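LytB (PDB 4N7B) catalyses the last step of the MEP pathway in the apicoplast, reducing HMBPP to isopentenyl and dimethylallyl diphosphate with an iron-sulfur cluster and electrons from ferredoxin. Local coordinates at residues V366-F371 with K396-F401; N332-I338 with K375-T381. All blocks are in the same frame, centred on the assembly; numbering follows the deposited sequence.

How the interactions relate
Both contacts belong to one alpha/beta unit of LytB, and their centres lie about 11 Å apart. Interaction 2 pairs strands 334-338 and 377-381, the two inner strands of a four-stranded parallel sheet; interaction 1 joins helices 363-368 and 387-400, with the loops that follow them, over one side of that sheet. Along the chain the segments alternate: strand, helix end, strand, helix end. The layers meet where Leu369 and Leu397 rest on Ile336, and where Phe401 packs on Leu377. Sheet and helices thus form a continuous core; the strands start beside the helix ends of interaction 1 and run toward the iron-sulfur cluster.

Interaction 1 of 2, residues V366-F371 with K396-F401; sequences VDKLNF and KLKNKF
The ammonium group of Lys400 sits among the carbonyls of Val366, Asp367 and Leu369, where helix 363-368 runs out. NZ donates to Val366 O at 2.9 Å and to Leu369 O at 2.6 Å, each approach lying in the carbonyl plane on a lone pair, while Asp367 O lies 2.8 Å from the same NZ. Val366 O also accepts from Leu369 N, so one carbonyl serves both the helix's last turn and the lysine. CG anti to the backbone N (chi1 -167°) and a chain extended beyond it carry the Lys400 ammonium from its own helix to these carbonyls.

On the sheet side the packing is apolar and close. Phe371 turns the edge of its ring to the face of Phe401 in an offset edge-to-face pair, planes at 65°, with CD2 of Phe371 3.6 Å from CZ of Phe401. Leu369 CB lies at the edge of the Phe401 ring, and Leu369 CD1 meets Leu397 CD2 at 4.1 Å. Val366 completes this layer through CG2 against Leu397.

The outer side is looser: exposed Asp367 reaches Lys396 through a long salt bridge, OD1 to NZ 3.6 Å, further along the lysine chain than the aliphatic contact of Val366 CG1 with Lys396 CG. These helix ends belong to the helical layer on one face of the parallel sheet, as in a three-layer alpha/beta/alpha sandwich, with helix 316-329 on the other.

Interaction 2 of 2, residues N332-I338 with K375-T381; sequences NYDIILI and KKLFYVT
Asp334 and Leu377 begin a run of parallel bridges that ends at Ile338 and Thr381, and the backbone supplies the main bonding. Strand 334-338 uses both polar groups of alternate residues: Asp334 N donates to Lys376 O and Asp334 O accepts from Phe378 N, then Ile336 N donates to Phe378 O at 2.8 Å and Ile336 O receives Val380 N, before Ile338 N closes on Val380 O. CA-H...O contacts lie between these bonds, as from Ile335 CA to Phe378 O at 3.2 Å.

Apolar contacts fall on the two sheet faces. Leu337 CD1 touches Val380 CG1 at 3.6 Å on one, toward helix 316-329. On the other, Asp334 CB meets Leu377 CD2, Ile336 packs on Tyr379 CB to CB, and Ile338 lies alongside Thr381; helix 387-400 covers the last four, while Phe371 and Phe401 pack on Asp334 and Leu377.

Aromatic and charged groups gather at the strand starts. Lys376 CB makes a CH-pi contact over a face of the Tyr333 ring, whose CD2 touches Phe378 CB at 3.6 Å. The lysine then bends at chi2 (-137°) and chi3 (74°), bringing NZ back to Tyr333 OH at 3.1 Å; Glu405 salt-bridges this NZ and hydrogen-bonds Tyr333 OH. Lys375 NZ forms a long salt bridge with Asp334 OD1 (3.5 Å) and a weak bond to Asn332 O, while Asp334 OD2 is hydrogen-bonded to His358 NE2. One water links Asn332 O to Lys376 N.

The chemistry thus divides lengthwise: charges and water at the outer end give way to a buried ladder ending at Thr381, its side chain about 6 Å from that of Thr383, a probable substrate-binding residue.

Interaction 1 of 2, residues V366-F371 with K396-F401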
loop_
_atom_site.group_PDB
_atom_site.type_symbol
_atom_site.label_atom_id
_atom_site.label_comp_id
_atom_site.label_asym_id
_atom_site.label_seq_id
_atom_site.Cartn_x
_atom_site.Cartn_y
_atom_site.Cartn_z
ATOM N N VAL A 366 12.437 8.635 18.094
ATOM C CA VAL A 366 12.242 7.831 19.295
ATOM C C VAL A 366 12.956 8.463 20.498
ATOM O O VAL A 366 12.397 8.528 21.601
ATOM C CB VAL A 366 12.768 6.401 19.110
ATOM C CG1 VAL A 366 12.766 5.672 20.442
ATOM C CG2 VAL A 366 11.922 5.652 18.087
ATOM N N ASP A 367 14.191 8.913 20.282
ATOM C CA ASP A 367 14.978 9.523 21.345
ATOM C C ASP A 367 14.265 10.722 21.921
ATOM O O ASP A 367 14.401 11.016 23.101
ATOM C CB ASP A 367 16.332 9.986 20.818
ATOM C CG ASP A 367 17.285 8.841 20.564
ATOM O OD1 ASP A 367 17.370 7.936 21.424
ATOM O OD2 ASP A 367 17.950 8.844 19.502
ATOM N N LYS A 368 13.516 11.419 21.073
ATOM C CA LYS A 368 12.854 12.656 21.467
ATOM C C LYS A 368 11.581 12.439 22.291
ATOM O O LYS A 368 11.092 13.365 22.921
ATOM C CB LYS A 368 12.540 13.502 20.231
ATOM C CG LYS A 368 13.766 14.072 19.568
ATOM C CD LYS A 368 13.423 14.803 18.279
ATOM C CE LYS A 368 14.692 15.297 17.564
ATOM N NZ LYS A 368 14.404 15.996 16.274
ATOM N N LEU A 369 11.048 11.226 22.312
ATOM C CA LEU A 369 9.796 10.993 23.024
ATOM C C LEU A 369 9.981 11.064 24.537
ATOM O O LEU A 369 10.902 10.464 25.089
ATOM C CB LEU A 369 9.216 9.629 22.667
ATOM C CG LEU A 369 8.717 9.460 21.239
ATOM C CD1 LEU A 369 8.231 8.037 21.053
ATOM C CD2 LEU A 369 7.603 10.460 20.946
ATOM N N ASN A 370 9.085 11.780 25.208
ATOM C CA ASN A 370 9.066 11.801 26.665
ATOM C C ASN A 370 7.661 11.672 27.202
ATOM O O ASN A 370 6.747 12.346 26.729
ATOM C CB ASN A 370 9.704 13.080 27.198
ATOM C CG ASN A 370 11.210 13.008 27.193
ATOM O OD1 ASN A 370 11.813 12.450 28.111
ATOM N ND2 ASN A 370 11.830 13.563 26.153
ATOM N N PHE A 371 7.500 10.802 28.193
ATOM C CA PHE A 371 6.205 10.570 28.819
ATOM C C PHE A 371 6.388 10.286 30.295
ATOM O O PHE A 371 7.388 9.692 30.693
ATOM C CB PHE A 371 5.500 9.363 28.197
ATOM C CG PHE A 371 5.229 9.502 26.727
ATOM C CD1 PHE A 371 4.161 10.254 26.276
ATOM C CD2 PHE A 371 6.038 8.872 25.801
ATOM C CE1 PHE A 371 3.901 10.374 24.922
ATOM C CE2 PHE A 371 5.789 8.995 24.447
ATOM C CZ PHE A 371 4.720 9.751 24.005
ATOM N N LYS A 396 13.885 -0.388 19.312
ATOM C CA LYS A 396 14.350 0.801 20.023
ATOM C C LYS A 396 13.216 1.349 20.880
ATOM O O LYS A 396 13.419 1.702 22.030
ATOM C CB LYS A 396 14.829 1.859 19.031
ATOM C CG LYS A 396 15.694 2.922 19.663
ATOM C CD LYS A 396 16.225 3.884 18.635
ATOM C CE LYS A 396 16.927 5.046 19.315
ATOM N NZ LYS A 396 17.947 4.583 20.297
ATOM N N LEU A 397 12.008 1.380 20.324
ATOM C CA LEU A 397 10.828 1.789 21.084
ATOM C C LEU A 397 10.645 0.968 22.350
ATOM O O LEU A 397 10.316 1.501 23.412
ATOM C CB LEU A 397 9.559 1.641 20.253
ATOM C CG LEU A 397 8.946 2.933 19.732
ATOM C CD1 LEU A 397 7.639 2.603 19.050
ATOM C CD2 LEU A 397 8.729 3.968 20.842
ATOM N N LYS A 398 10.835 -0.337 22.230
ATOM C CA LYS A 398 10.629 -1.239 23.348
ATOM C C LYS A 398 11.723 -1.123 24.387
ATOM O O LYS A 398 11.485 -1.386 25.555
ATOM C CB LYS A 398 10.564 -2.678 22.860
ATOM C CG LYS A 398 9.209 -3.086 22.378
ATOM C CD LYS A 398 9.207 -4.572 22.092
ATOM C CE LYS A 398 7.836 -5.088 21.762
ATOM N NZ LYS A 398 7.934 -6.424 21.093
ATOM N N ASN A 399 12.926 -0.756 23.961
ATOM C CA ASN A 399 14.021 -0.538 24.901
ATOM C C ASN A 399 13.652 0.610 25.818
ATOM O O ASN A 399 13.741 0.512 27.035
ATOM C CB ASN A 399 15.328 -0.200 24.172
ATOM C CG ASN A 399 15.960 -1.415 23.513
ATOM O OD1 ASN A 399 15.679 -2.556 23.897
ATOM N ND2 ASN A 399 16.823 -1.178 22.515
ATOM N N LYS A 400 13.213 1.702 25.209
ATOM C CA LYS A 400 12.854 2.893 25.952
ATOM C C LYS A 400 11.551 2.697 26.736
ATOM O O LYS A 400 11.469 3.055 27.903
ATOM C CB LYS A 400 12.723 4.058 24.982
ATOM C CG LYS A 400 12.659 5.392 25.658
ATOM C CD LYS A 400 12.819 6.520 24.663
ATOM C CE LYS A 400 12.684 7.862 25.357
ATOM N NZ LYS A 400 12.992 8.995 24.437
ATOM N N PHE A 401 10.536 2.124 26.094
ATOM C CA PHE A 401 9.239 1.915 26.739
ATOM C C PHE A 401 8.858 0.437 26.806
ATOM O O PHE A 401 8.084 -0.044 25.979
ATOM C CB PHE A 401 8.153 2.673 25.982
ATOM C CG PHE A 401 8.446 4.127 25.808
ATOM C CD1 PHE A 401 8.346 5.001 26.880
ATOM C CD2 PHE A 401 8.822 4.627 24.571
ATOM C CE1 PHE A 401 8.618 6.351 26.720
ATOM C CE2 PHE A 401 9.093 5.974 24.401
ATOM C CZ PHE A 401 8.993 6.835 25.476
#

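Interaction 2 of 2, residues N332-I338 with K375-T381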
loop_
_atom_site.group_PDB
_atom_site.type_symbol
_atom_site.label_atom_id
_atom_site.label_comp_id
_atom_site.label_asym_id
_atom_site.label_seq_id
_atom_site.Cartn_x
_atom_site.Cartn_y
_atom_site.Cartn_z
ATOM N N ASN A 332 -7.342 6.266 27.091
ATOM C CA ASN A 332 -6.302 7.177 27.580
ATOM C C ASN A 332 -4.862 6.676 27.387
ATOM O O ASN A 332 -3.999 6.892 28.244
ATOM C CB ASN A 332 -6.533 7.529 29.047
ATOM C CG ASN A 332 -5.828 8.811 29.444
ATOM O OD1 ASN A 332 -5.829 9.783 28.684
ATOM N ND2 ASN A 332 -5.209 8.821 30.633
ATOM N N TYR A 333 -4.617 5.996 26.272
ATOM C CA TYR A 333 -3.267 5.696 25.844
ATOM C C TYR A 333 -2.791 6.846 24.981
ATOM O O TYR A 333 -3.582 7.475 24.288
ATOM C CB TYR A 333 -3.237 4.456 24.958
ATOM C CG TYR A 333 -3.297 3.119 25.655
ATOM C CD1 TYR A 333 -4.454 2.684 26.287
ATOM C CD2 TYR A 333 -2.209 2.261 25.622
ATOM C CE1 TYR A 333 -4.512 1.448 26.886
ATOM C CE2 TYR A 333 -2.254 1.024 26.222
ATOM C CZ TYR A 333 -3.409 0.611 26.846
ATOM O OH TYR A 333 -3.447 -0.634 27.455
ATOM N N ASP A 334 -1.498 7.114 24.992
ATOM C CA ASP A 334 -0.945 7.943 23.948
ATOM C C ASP A 334 -0.499 6.971 22.888
ATOM O O ASP A 334 -0.156 5.837 23.198
ATOM C CB ASP A 334 0.218 8.793 24.445
ATOM C CG ASP A 334 -0.204 10.219 24.754
ATOM O OD1 ASP A 334 -1.290 10.401 25.345
ATOM O OD2 ASP A 334 0.543 11.156 24.397
ATOM N N ILE A 335 -0.514 7.403 21.638
ATOM C CA ILE A 335 -0.278 6.488 20.542
ATOM C C ILE A 335 0.957 6.860 19.751
ATOM O O ILE A 335 1.105 8.008 19.337
ATOM C CB ILE A 335 -1.477 6.458 19.599
ATOM C CG1 ILE A 335 -2.545 5.509 20.158
ATOM C CG2 ILE A 335 -1.063 5.954 18.230
ATOM C CD1 ILE A 335 -3.773 6.197 20.593
ATOM N N ILE A 336 1.840 5.887 19.540
ATOM C CA ILE A 336 3.012 6.107 18.702
ATOM C C ILE A 336 2.758 5.496 17.339
ATOM O O ILE A 336 2.485 4.315 17.233
ATOM C CB ILE A 336 4.289 5.495 19.288
ATOM C CG1 ILE A 336 4.911 6.416 20.336
ATOM C CG2 ILE A 336 5.343 5.385 18.221
ATOM C CD1 ILE A 336 4.125 6.567 21.572
ATOM N N LEU A 337 2.852 6.313 16.300
ATOM C CA LEU A 337 2.559 5.883 14.946
ATOM C C LEU A 337 3.851 5.836 14.148
ATOM O O LEU A 337 4.392 6.876 13.805
ATOM C CB LEU A 337 1.596 6.870 14.292
ATOM C CG LEU A 337 1.309 6.688 12.795
ATOM C CD1 LEU A 337 1.015 5.249 12.466
ATOM C CD2 LEU A 337 0.141 7.566 12.401
ATOM N N ILE A 338 4.359 4.635 13.879
ATOM C CA ILE A 338 5.584 4.490 13.090
ATOM C C ILE A 338 5.251 4.529 11.599
ATOM O O ILE A 338 4.530 3.682 11.096
ATOM C CB ILE A 338 6.264 3.147 13.384
ATOM C CG1 ILE A 338 6.426 2.959 14.893
ATOM C CG2 ILE A 338 7.601 3.083 12.691
ATOM C CD1 ILE A 338 7.087 1.656 15.286
ATOM N N LYS A 375 2.324 6.426 32.186
ATOM C CA LYS A 375 1.550 6.675 30.975
ATOM C C LYS A 375 1.509 5.455 30.074
ATOM O O LYS A 375 2.540 4.951 29.646
ATOM C CB LYS A 375 2.103 7.881 30.206
ATOM C CG LYS A 375 1.508 8.061 28.814
ATOM C CD LYS A 375 -0.019 8.039 28.839
ATOM C CE LYS A 375 -0.613 9.392 29.150
ATOM N NZ LYS A 375 -2.013 9.461 28.644
ATOM N N LYS A 376 0.303 4.990 29.780
ATOM C CA LYS A 376 0.131 3.844 28.916
ATOM C C LYS A 376 0.365 4.220 27.451
ATOM O O LYS A 376 -0.143 5.235 26.957
ATOM C CB LYS A 376 -1.264 3.275 29.115
ATOM C CG LYS A 376 -1.566 2.931 30.564
ATOM C CD LYS A 376 -2.278 1.592 30.658
ATOM C CE LYS A 376 -1.312 0.421 30.408
ATOM N NZ LYS A 376 -2.031 -0.882 30.208
ATOM N N LEU A 377 1.135 3.396 26.755
ATOM C CA LEU A 377 1.487 3.678 25.371
ATOM C C LEU A 377 1.123 2.511 24.495
ATOM O O LEU A 377 1.229 1.359 24.897
ATOM C CB LEU A 377 2.986 3.951 25.231
ATOM C CG LEU A 377 3.502 5.134 26.057
ATOM C CD1 LEU A 377 5.012 5.252 25.895
ATOM C CD2 LEU A 377 2.805 6.434 25.654
ATOM N N PHE A 378 0.720 2.831 23.276
ATOM C CA PHE A 378 0.309 1.846 22.301
ATOM C C PHE A 378 0.920 2.289 20.988
ATOM O O PHE A 378 0.842 3.469 20.635
ATOM C CB PHE A 378 -1.210 1.854 22.186
ATOM C CG PHE A 378 -1.789 0.654 21.464
ATOM C CD1 PHE A 378 -2.026 -0.536 22.143
ATOM C CD2 PHE A 378 -2.124 0.724 20.117
ATOM C CE1 PHE A 378 -2.574 -1.634 21.492
ATOM C CE2 PHE A 378 -2.682 -0.378 19.459
ATOM C CZ PHE A 378 -2.902 -1.552 20.147
ATOM N N TYR A 379 1.551 1.371 20.269
ATOM C CA TYR A 379 2.097 1.731 18.989
ATOM C C TYR A 379 1.401 1.010 17.864
ATOM O O TYR A 379 0.827 -0.056 18.026
ATOM C CB TYR A 379 3.617 1.515 18.929
ATOM C CG TYR A 379 4.096 0.094 18.651
ATOM C CD1 TYR A 379 4.166 -0.398 17.352
ATOM C CD2 TYR A 379 4.521 -0.741 19.690
ATOM C CE1 TYR A 379 4.618 -1.681 17.094
ATOM C CE2 TYR A 379 4.977 -2.024 19.439
ATOM C CZ TYR A 379 5.018 -2.487 18.136
ATOM O OH TYR A 379 5.462 -3.764 17.862
ATOM N N VAL A 380 1.512 1.608 16.696
ATOM C CA VAL A 380 0.801 1.179 15.532
ATOM C C VAL A 380 1.739 1.557 14.385
ATOM O O VAL A 380 2.655 2.360 14.596
ATOM C CB VAL A 380 -0.564 1.906 15.546
ATOM C CG1 VAL A 380 -0.748 2.802 14.357
ATOM C CG2 VAL A 380 -1.673 0.919 15.705
ATOM N N THR A 381 1.558 0.997 13.188
ATOM C CA THR A 381 2.453 1.325 12.083
ATOM C C THR A 381 1.707 1.509 10.772
ATOM O O THR A 381 0.584 1.031 10.592
ATOM C CB THR A 381 3.580 0.258 11.867
ATOM O OG1 THR A 381 3.098 -0.852 11.107
ATOM C CG2 THR A 381 4.107 -0.251 13.179
HETATM O O HOH W 1 -2.176 6.244 30.783
#